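PDB 6HNI: ABC-type transport system, sugar-family extracellular solute-binding protein from Peptoclostridium difficile 630, which binds tyrosine as the substrate-binding lipoprotein of an ABC transporter, probably delivering it for uptake, and also has adhesive properties. Local coordinates for residues K154-E166 with G184-V198. The protein carries 1 engineered substitution. Sequence-based numbering, arbitrary orientation.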
ATOM      1  N   LYS A 154      -0.826   0.367 -27.586  1.00 25.06           N
ATOM      2  CA  LYS A 154      -1.059  -0.879 -28.317  1.00 24.84           C
ATOM      3  C   LYS A 154      -0.904  -2.133 -27.464  1.00 23.37           C
ATOM      4  O   LYS A 154      -1.056  -3.233 -27.974  1.00 23.31           O
ATOM      5  CB  LYS A 154      -0.137  -1.000 -29.568  1.00 29.89           C
ATOM      6  CG  LYS A 154      -0.197   0.188 -30.539  1.00 34.75           C
ATOM      7  CD  LYS A 154      -1.631   0.513 -30.945  1.00 40.09           C
ATOM      8  CE  LYS A 154      -1.669   1.434 -32.157  1.00 48.80           C
ATOM      9  NZ  LYS A 154      -3.021   1.473 -32.784  1.00 58.93           N
ATOM     10  N   ALA A 155      -0.646  -1.983 -26.164  1.00 20.24           N
ATOM     11  CA  ALA A 155      -0.404  -3.127 -25.296  1.00 19.25           C
ATOM     12  C   ALA A 155      -1.666  -3.933 -25.232  1.00 19.73           C
ATOM     13  O   ALA A 155      -2.762  -3.367 -25.196  1.00 24.08           O
ATOM     14  CB  ALA A 155       0.019  -2.691 -23.889  1.00 18.37           C
ATOM     15  N   LYS A 156      -1.507  -5.257 -25.263  1.00 19.04           N
ATOM     16  CA  LYS A 156      -2.639  -6.177 -25.117  1.00 23.18           C
ATOM     17  C   LYS A 156      -2.470  -7.179 -23.995  1.00 18.64           C
ATOM     18  O   LYS A 156      -3.451  -7.781 -23.588  1.00 21.76           O
ATOM     19  CB  LYS A 156      -2.939  -6.919 -26.432  1.00 24.40           C
ATOM     20  CG  LYS A 156      -3.398  -6.002 -27.580  1.00 27.97           C
ATOM     21  CD  LYS A 156      -4.841  -5.498 -27.434  1.00 32.57           C
ATOM     22  CE  LYS A 156      -5.893  -6.386 -28.146  1.00 40.32           C
ATOM     23  NZ  LYS A 156      -7.343  -6.203 -27.711  1.00 30.54           N
ATOM     24  N   THR A 157      -1.229  -7.382 -23.535  1.00 16.10           N
ATOM     25  CA  THR A 157      -0.923  -8.387 -22.518  1.00 13.61           C
ATOM     26  C   THR A 157      -0.261  -7.722 -21.319  1.00 13.12           C
ATOM     27  O   THR A 157       0.775  -7.104 -21.456  1.00 15.26           O
ATOM     28  CB  THR A 157      -0.016  -9.549 -23.055  1.00 15.36           C
ATOM     29  OG1 THR A 157      -0.634 -10.178 -24.192  1.00 21.88           O
ATOM     30  CG2 THR A 157       0.173 -10.592 -21.976  1.00 19.25           C
ATOM     31  N   ILE A 158      -0.896  -7.896 -20.170  1.00 12.45           N
ATOM     32  CA  ILE A 158      -0.484  -7.259 -18.904  1.00 12.11           C
ATOM     33  C   ILE A 158       0.066  -8.369 -17.993  1.00 12.74           C
ATOM     34  O   ILE A 158      -0.644  -9.326 -17.706  1.00 15.57           O
ATOM     35  CB  ILE A 158      -1.686  -6.583 -18.193  1.00 12.03           C
ATOM     36  CG1 ILE A 158      -2.319  -5.539 -19.124  1.00 15.31           C
ATOM     37  CG2 ILE A 158      -1.243  -5.953 -16.876  1.00 12.44           C
ATOM     38  CD1 ILE A 158      -3.672  -5.067 -18.668  1.00 16.60           C
ATOM     39  N   GLY A 159       1.294  -8.208 -17.510  1.00 11.97           N
ATOM     40  CA  GLY A 159       1.811  -9.084 -16.481  1.00 11.55           C
ATOM     41  C   GLY A 159       1.517  -8.549 -15.073  1.00 11.53           C
ATOM     42  O   GLY A 159       1.450  -7.325 -14.881  1.00 12.97           O
ATOM     43  N   VAL A 160       1.436  -9.468 -14.149  1.00 12.45           N
ATOM     44  CA  VAL A 160       1.325  -9.091 -12.708  1.00 11.98           C
ATOM     45  C   VAL A 160       2.077 -10.127 -11.885  1.00 12.23           C
ATOM     46  O   VAL A 160       1.768 -11.326 -11.921  1.00 14.51           O
ATOM     47  CB  VAL A 160      -0.145  -8.948 -12.295  1.00 12.01           C
ATOM     48  CG1 VAL A 160      -0.966 -10.197 -12.390  1.00 13.16           C
ATOM     49  CG2 VAL A 160      -0.192  -8.429 -10.867  1.00 13.34           C
ATOM     50  N   MET A 161       3.069  -9.662 -11.133  1.00 12.40           N
ATOM     51  CA  MET A 161       3.750 -10.457 -10.117  1.00 11.64           C
ATOM     52  C   MET A 161       3.258 -10.000  -8.744  1.00 11.96           C
ATOM     53  O   MET A 161       3.156  -8.785  -8.492  1.00 13.94           O
ATOM     54  CB  MET A 161       5.283 -10.335 -10.263  1.00 14.70           C
ATOM     55  CG  MET A 161       6.050 -11.183  -9.296  1.00 15.76           C
ATOM     56  SD  MET A 161       7.793 -11.383  -9.716  1.00 18.63           S
ATOM     57  CE  MET A 161       8.347  -9.713  -9.481  1.00 21.58           C
ATOM     58  N   TYR A 162       2.982 -10.963  -7.881  1.00 12.52           N
ATOM     59  CA  TYR A 162       2.410 -10.620  -6.552  1.00 13.02           C
ATOM     60  C   TYR A 162       2.669 -11.758  -5.591  1.00 13.13           C
ATOM     61  O   TYR A 162       2.962 -12.909  -5.992  1.00 13.72           O
ATOM     62  CB  TYR A 162       0.946 -10.384  -6.712  1.00 13.57           C
ATOM     63  CG  TYR A 162       0.122 -11.568  -7.075  1.00 14.10           C
ATOM     64  CD1 TYR A 162       0.129 -12.076  -8.389  1.00 15.72           C
ATOM     65  CD2 TYR A 162      -0.611 -12.244  -6.123  1.00 16.72           C
ATOM     66  CE1 TYR A 162      -0.626 -13.179  -8.717  1.00 17.82           C
ATOM     67  CE2 TYR A 162      -1.370 -13.351  -6.453  1.00 18.26           C
ATOM     68  CZ  TYR A 162      -1.382 -13.812  -7.764  1.00 18.27           C
ATOM     69  OH  TYR A 162      -2.158 -14.897  -8.065  1.00 25.57           O
ATOM     70  N   ASN A 163       2.515 -11.486  -4.315  1.00 13.40           N
ATOM     71  CA  ASN A 163       2.639 -12.429  -3.203  1.00 13.63           C
ATOM     72  C   ASN A 163       1.328 -13.167  -3.020  1.00 14.30           C
ATOM     73  O   ASN A 163       0.339 -12.565  -2.605  1.00 14.93           O
ATOM     74  CB  ASN A 163       2.997 -11.637  -1.922  1.00 13.15           C
ATOM     75  CG  ASN A 163       3.337 -12.519  -0.736  1.00 13.79           C
ATOM     76  OD1 ASN A 163       3.173 -13.750  -0.786  1.00 16.05           O
ATOM     77  ND2 ASN A 163       3.762 -11.881   0.363  1.00 16.54           N
ATOM     78  N   THR A 164       1.313 -14.482  -3.239  1.00 15.04           N
ATOM     79  CA  THR A 164       0.092 -15.248  -3.105  1.00 16.44           C
ATOM     80  C   THR A 164      -0.402 -15.332  -1.662  1.00 19.26           C
ATOM     81  O   THR A 164      -1.537 -15.706  -1.434  1.00 21.51           O
ATOM     82  CB  THR A 164       0.252 -16.659  -3.693  1.00 18.40           C
ATOM     83  OG1 THR A 164       1.314 -17.326  -3.022  1.00 22.16           O
ATOM     84  CG2 THR A 164       0.570 -16.579  -5.171  1.00 20.51           C
ATOM     85  N   SER A 165       0.455 -14.982  -0.704  1.00 17.65           N
ATOM     86  CA  SER A 165       0.078 -14.898   0.717  1.00 16.99           C
ATOM     87  C   SER A 165      -0.596 -13.619   1.164  1.00 17.70           C
ATOM     88  O   SER A 165      -1.019 -13.582   2.301  1.00 22.30           O
ATOM     89  CB  SER A 165       1.312 -15.072   1.608  1.00 19.68           C
ATOM     90  OG  SER A 165       1.891 -16.325   1.384  1.00 30.06           O
ATOM     91  N   GLU A 166      -0.648 -12.587   0.338  1.00 16.36           N
ATOM     92  CA  GLU A 166      -1.268 -11.316   0.698  1.00 16.20           C
ATOM     93  C   GLU A 166      -2.688 -11.230   0.146  1.00 16.66           C
ATOM     94  O   GLU A 166      -2.907 -11.125  -1.084  1.00 16.53           O
ATOM     95  CB  GLU A 166      -0.395 -10.147   0.198  1.00 18.46           C
ATOM     96  CG  GLU A 166       0.917  -9.954   0.977  1.00 19.86           C
ATOM     97  CD  GLU A 166       1.776  -8.763   0.486  1.00 17.01           C
ATOM     98  OE1 GLU A 166       1.207  -7.645   0.296  1.00 15.83           O
ATOM     99  OE2 GLU A 166       3.028  -8.949   0.287  1.00 18.60           O
ATOM    100  N   GLY A 184     -10.529  -6.310 -23.299  1.00 16.63           N
ATOM    101  CA  GLY A 184      -9.749  -6.941 -24.394  1.00 18.45           C
ATOM    102  C   GLY A 184      -8.270  -7.154 -24.121  1.00 17.85           C
ATOM    103  O   GLY A 184      -7.468  -7.206 -25.071  1.00 21.24           O
ATOM    104  N   PHE A 185      -7.893  -7.317 -22.849  1.00 16.72           N
ATOM    105  CA  PHE A 185      -6.492  -7.633 -22.472  1.00 14.94           C
ATOM    106  C   PHE A 185      -6.379  -9.071 -21.983  1.00 15.23           C
ATOM    107  O   PHE A 185      -7.355  -9.673 -21.476  1.00 18.29           O
ATOM    108  CB  PHE A 185      -6.040  -6.708 -21.317  1.00 15.34           C
ATOM    109  CG  PHE A 185      -5.988  -5.283 -21.685  1.00 15.89           C
ATOM    110  CD1 PHE A 185      -4.876  -4.742 -22.256  1.00 19.96           C
ATOM    111  CD2 PHE A 185      -7.067  -4.467 -21.430  1.00 17.21           C
ATOM    112  CE1 PHE A 185      -4.818  -3.382 -22.584  1.00 19.99           C
ATOM    113  CE2 PHE A 185      -7.047  -3.144 -21.786  1.00 19.77           C
ATOM    114  CZ  PHE A 185      -5.919  -2.583 -22.338  1.00 21.28           C
ATOM    115  N   LYS A 186      -5.166  -9.593 -22.148  1.00 15.62           N
ATOM    116  CA  LYS A 186      -4.709 -10.853 -21.561  0.60 15.87           C
ATOM    117  C   LYS A 186      -3.907 -10.540 -20.288  1.00 17.00           C
ATOM    118  O   LYS A 186      -3.168  -9.568 -20.258  1.00 17.34           O
ATOM    119  CB  LYS A 186      -3.794 -11.565 -22.563  0.60 17.85           C
ATOM    120  CG  LYS A 186      -3.263 -12.907 -22.095  0.60 20.75           C
ATOM    121  CD  LYS A 186      -2.792 -13.699 -23.314  0.60 23.54           C
ATOM    122  CE  LYS A 186      -2.274 -15.062 -22.937  0.60 25.52           C
ATOM    123  NZ  LYS A 186      -0.872 -14.928 -22.482  0.60 27.70           N
ATOM    124  N   VAL A 187      -4.036 -11.358 -19.256  1.00 15.28           N
ATOM    125  CA  VAL A 187      -3.235 -11.170 -18.049  1.00 14.51           C
ATOM    126  C   VAL A 187      -2.353 -12.403 -17.878  1.00 14.40           C
ATOM    127  O   VAL A 187      -2.841 -13.531 -17.985  1.00 17.35           O
ATOM    128  CB  VAL A 187      -4.116 -11.030 -16.795  1.00 15.48           C
ATOM    129  CG1 VAL A 187      -3.295 -10.949 -15.501  1.00 16.18           C
ATOM    130  CG2 VAL A 187      -4.997  -9.825 -16.964  1.00 17.72           C
ATOM    131  N   VAL A 188      -1.079 -12.187 -17.625  1.00 14.13           N
ATOM    132  CA  VAL A 188      -0.145 -13.256 -17.258  1.00 13.66           C
ATOM    133  C   VAL A 188       0.283 -13.040 -15.801  1.00 13.39           C
ATOM    134  O   VAL A 188       0.869 -11.996 -15.473  1.00 14.32           O
ATOM    135  CB  VAL A 188       1.090 -13.230 -18.170  1.00 15.05           C
ATOM    136  CG1 VAL A 188       2.033 -14.344 -17.783  1.00 16.40           C
ATOM    137  CG2 VAL A 188       0.683 -13.364 -19.625  1.00 16.77           C
ATOM    138  N   GLU A 189      -0.056 -13.999 -14.947  1.00 15.34           N
ATOM    139  CA  GLU A 189       0.233 -13.941 -13.521  1.00 15.70           C
ATOM    140  C   GLU A 189       1.503 -14.646 -13.143  1.00 16.05           C
ATOM    141  O   GLU A 189       1.790 -15.746 -13.712  1.00 18.51           O
ATOM    142  CB  GLU A 189      -0.858 -14.617 -12.701  1.00 20.21           C
ATOM    143  CG  GLU A 189      -2.205 -14.012 -12.798  1.00 23.94           C
ATOM    144  CD  GLU A 189      -3.215 -14.853 -12.040  1.00 25.69           C
ATOM    145  OE1 GLU A 189      -3.052 -15.088 -10.817  1.00 31.72           O
ATOM    146  OE2 GLU A 189      -4.171 -15.303 -12.674  1.00 38.77           O
ATOM    147  N   LYS A 190       2.243 -14.062 -12.211  1.00 14.94           N
ATOM    148  CA  LYS A 190       3.368 -14.746 -11.601  1.00 15.14           C
ATOM    149  C   LYS A 190       3.251 -14.609 -10.084  1.00 14.18           C
ATOM    150  O   LYS A 190       3.648 -13.605  -9.481  1.00 15.98           O
ATOM    151  CB  LYS A 190       4.691 -14.215 -12.136  1.00 17.61           C
ATOM    152  CG  LYS A 190       5.933 -14.918 -11.630  1.00 21.57           C
ATOM    153  CD  LYS A 190       5.948 -16.378 -12.060  1.00 24.51           C
ATOM    154  CE  LYS A 190       7.267 -17.084 -11.714  1.00 31.05           C
ATOM    155  NZ  LYS A 190       7.181 -18.570 -11.768  1.00 33.56           N
ATOM    156  N   GLY A 191       2.647 -15.611  -9.472  1.00 15.46           N
ATOM    157  CA  GLY A 191       2.538 -15.692  -8.044  1.00 14.75           C
ATOM    158  C   GLY A 191       3.818 -16.169  -7.407  1.00 14.64           C
ATOM    159  O   GLY A 191       4.347 -17.229  -7.801  1.00 20.14           O
ATOM    160  N   ILE A 192       4.310 -15.404  -6.428  1.00 14.29           N
ATOM    161  CA  ILE A 192       5.483 -15.773  -5.628  1.00 14.63           C
ATOM    162  C   ILE A 192       5.167 -15.675  -4.129  1.00 13.55           C
ATOM    163  O   ILE A 192       4.087 -15.195  -3.748  1.00 15.78           O
ATOM    164  CB  ILE A 192       6.683 -14.878  -5.995  1.00 14.38           C
ATOM    165  CG1 ILE A 192       6.396 -13.400  -5.617  1.00 16.01           C
ATOM    166  CG2 ILE A 192       7.066 -15.059  -7.479  1.00 16.09           C
ATOM    167  CD1 ILE A 192       7.604 -12.520  -5.704  1.00 17.86           C
ATOM    168  N   THR A 193       6.078 -16.151  -3.284  1.00 14.01           N
ATOM    169  CA  THR A 193       5.914 -16.081  -1.832  1.00 16.34           C
ATOM    170  C   THR A 193       7.113 -15.560  -1.094  1.00 15.06           C
ATOM    171  O   THR A 193       6.978 -15.291   0.093  1.00 19.67           O
ATOM    172  CB  THR A 193       5.542 -17.443  -1.203  1.00 20.13           C
ATOM    173  OG1 THR A 193       6.528 -18.402  -1.539  1.00 22.80           O
ATOM    174  CG2 THR A 193       4.203 -17.917  -1.680  1.00 22.59           C
ATOM    175  N   THR A 194       8.244 -15.358  -1.758  1.00 14.13           N
ATOM    176  CA  THR A 194       9.491 -14.945  -1.127  1.00 16.29           C
ATOM    177  C   THR A 194      10.212 -13.917  -1.986  1.00 14.80           C
ATOM    178  O   THR A 194      10.083 -13.925  -3.254  1.00 15.07           O
ATOM    179  CB  THR A 194      10.450 -16.143  -0.892  1.00 16.62           C
ATOM    180  OG1 THR A 194      10.871 -16.627  -2.155  1.00 21.92           O
ATOM    181  CG2 THR A 194       9.769 -17.232  -0.139  1.00 20.35           C
ATOM    182  N   SER A 195      11.037 -13.088  -1.374  1.00 14.77           N
ATOM    183  CA  SER A 195      11.847 -12.117  -2.091  1.00 15.17           C
ATOM    184  C   SER A 195      12.879 -12.808  -3.007  1.00 14.92           C
ATOM    185  O   SER A 195      13.267 -12.247  -4.045  1.00 16.20           O
ATOM    186  CB  SER A 195      12.617 -11.157  -1.185  1.00 18.68           C
ATOM    187  OG  SER A 195      13.422 -11.849  -0.284  1.00 24.84           O
ATOM    188  N   ASN A 196      13.333 -14.010  -2.618  1.00 15.14           N
ATOM    189  CA  ASN A 196      14.285 -14.755  -3.455  1.00 13.50           C
ATOM    190  C   ASN A 196      13.707 -15.131  -4.799  1.00 13.34           C
ATOM    191  O   ASN A 196      14.490 -15.405  -5.705  1.00 19.61           O
ATOM    192  CB  ASN A 196      14.786 -15.977  -2.702  1.00 15.02           C
ATOM    193  CG  ASN A 196      15.859 -15.637  -1.684  1.00 18.63           C
ATOM    194  OD1 ASN A 196      16.528 -14.600  -1.775  1.00 22.42           O
ATOM    195  ND2 ASN A 196      16.062 -16.547  -0.721  1.00 26.56           N
ATOM    196  N   GLU A 197      12.394 -15.183  -4.952  1.00 13.05           N
ATOM    197  CA  GLU A 197      11.726 -15.509  -6.216  1.00 13.81           C
ATOM    198  C   GLU A 197      11.548 -14.359  -7.152  1.00 12.89           C
ATOM    199  O   GLU A 197      11.111 -14.563  -8.255  1.00 14.65           O
ATOM    200  CB  GLU A 197      10.361 -16.147  -5.970  1.00 15.03           C
ATOM    201  CG  GLU A 197      10.359 -17.491  -5.289  1.00 17.07           C
ATOM    202  CD  GLU A 197       8.978 -17.918  -4.844  1.00 16.77           C
ATOM    203  OE1 GLU A 197       8.357 -18.809  -5.436  1.00 35.91           O
ATOM    204  OE2 GLU A 197       8.486 -17.379  -3.878  1.00 23.34           O
ATOM    205  N   VAL A 198      11.848 -13.126  -6.743  1.00 12.86           N
ATOM    206  CA  VAL A 198      11.595 -11.967  -7.578  1.00 13.15           C
ATOM    207  C   VAL A 198      12.386 -12.020  -8.901  1.00 13.24           C
ATOM    208  O   VAL A 198      11.809 -11.751  -9.968  1.00 14.14           O
ATOM    209  CB  VAL A 198      11.878 -10.661  -6.798  1.00 12.96           C
ATOM    210  CG1 VAL A 198      11.908  -9.434  -7.698  1.00 14.74           C
ATOM    211  CG2 VAL A 198      10.812 -10.497  -5.707  1.00 15.10           C
TER
HETATM  212  O   HOH W   1      -5.774  -9.345 -25.590  1.00 31.68           O
HETATM  213  O   HOH W   2       4.517 -15.342   1.304  1.00 29.99           O
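From K186 N to K156 O (2.9 Å) through to T164 N to I192 O (2.9 Å), eight backbone hydrogen bonds join the parallel strands 157-163 and 186-192. Between these ends the even-numbered residues I158, V160 and Y162 each donate N-H and accept at O, while the other edge of strand 157-163 bonds to D210, V211 and Y213. At the start, K156 bends its chain so that NZ reaches G184 O (2.8 Å), which also accepts from a water. The Y162 hydroxyl donates to E189 OE1 (2.9 Å), nearly along that oxygen's C-O axis; E189 OE2 is held by a salt bridge to K177 of the intervening helix. Chi1 of 67° sets the Y162 ring between its backbone N and carbonyl carbon, turned to the neighbouring strand, with G191 CA over one face toward the rim. On the opposite side of the sheet, M161 CG packs on I192 CD1 (4.1 Å). At the C-terminal end of strand 157-163, N163 OD1 accepts from S165 N (3.0 Å), which lies above the carbonyl plane, an Asx turn, and from a water that also bridges S165 OG and T193 O. E197 OE2 accepts the N-H of T193 (2.8 Å) and, weakly, that of T194. The whole is a beta-alpha-beta crossover through helix 167-183, at the edge of one lobe's parallel sheet in a periplasmic-binding-protein fold.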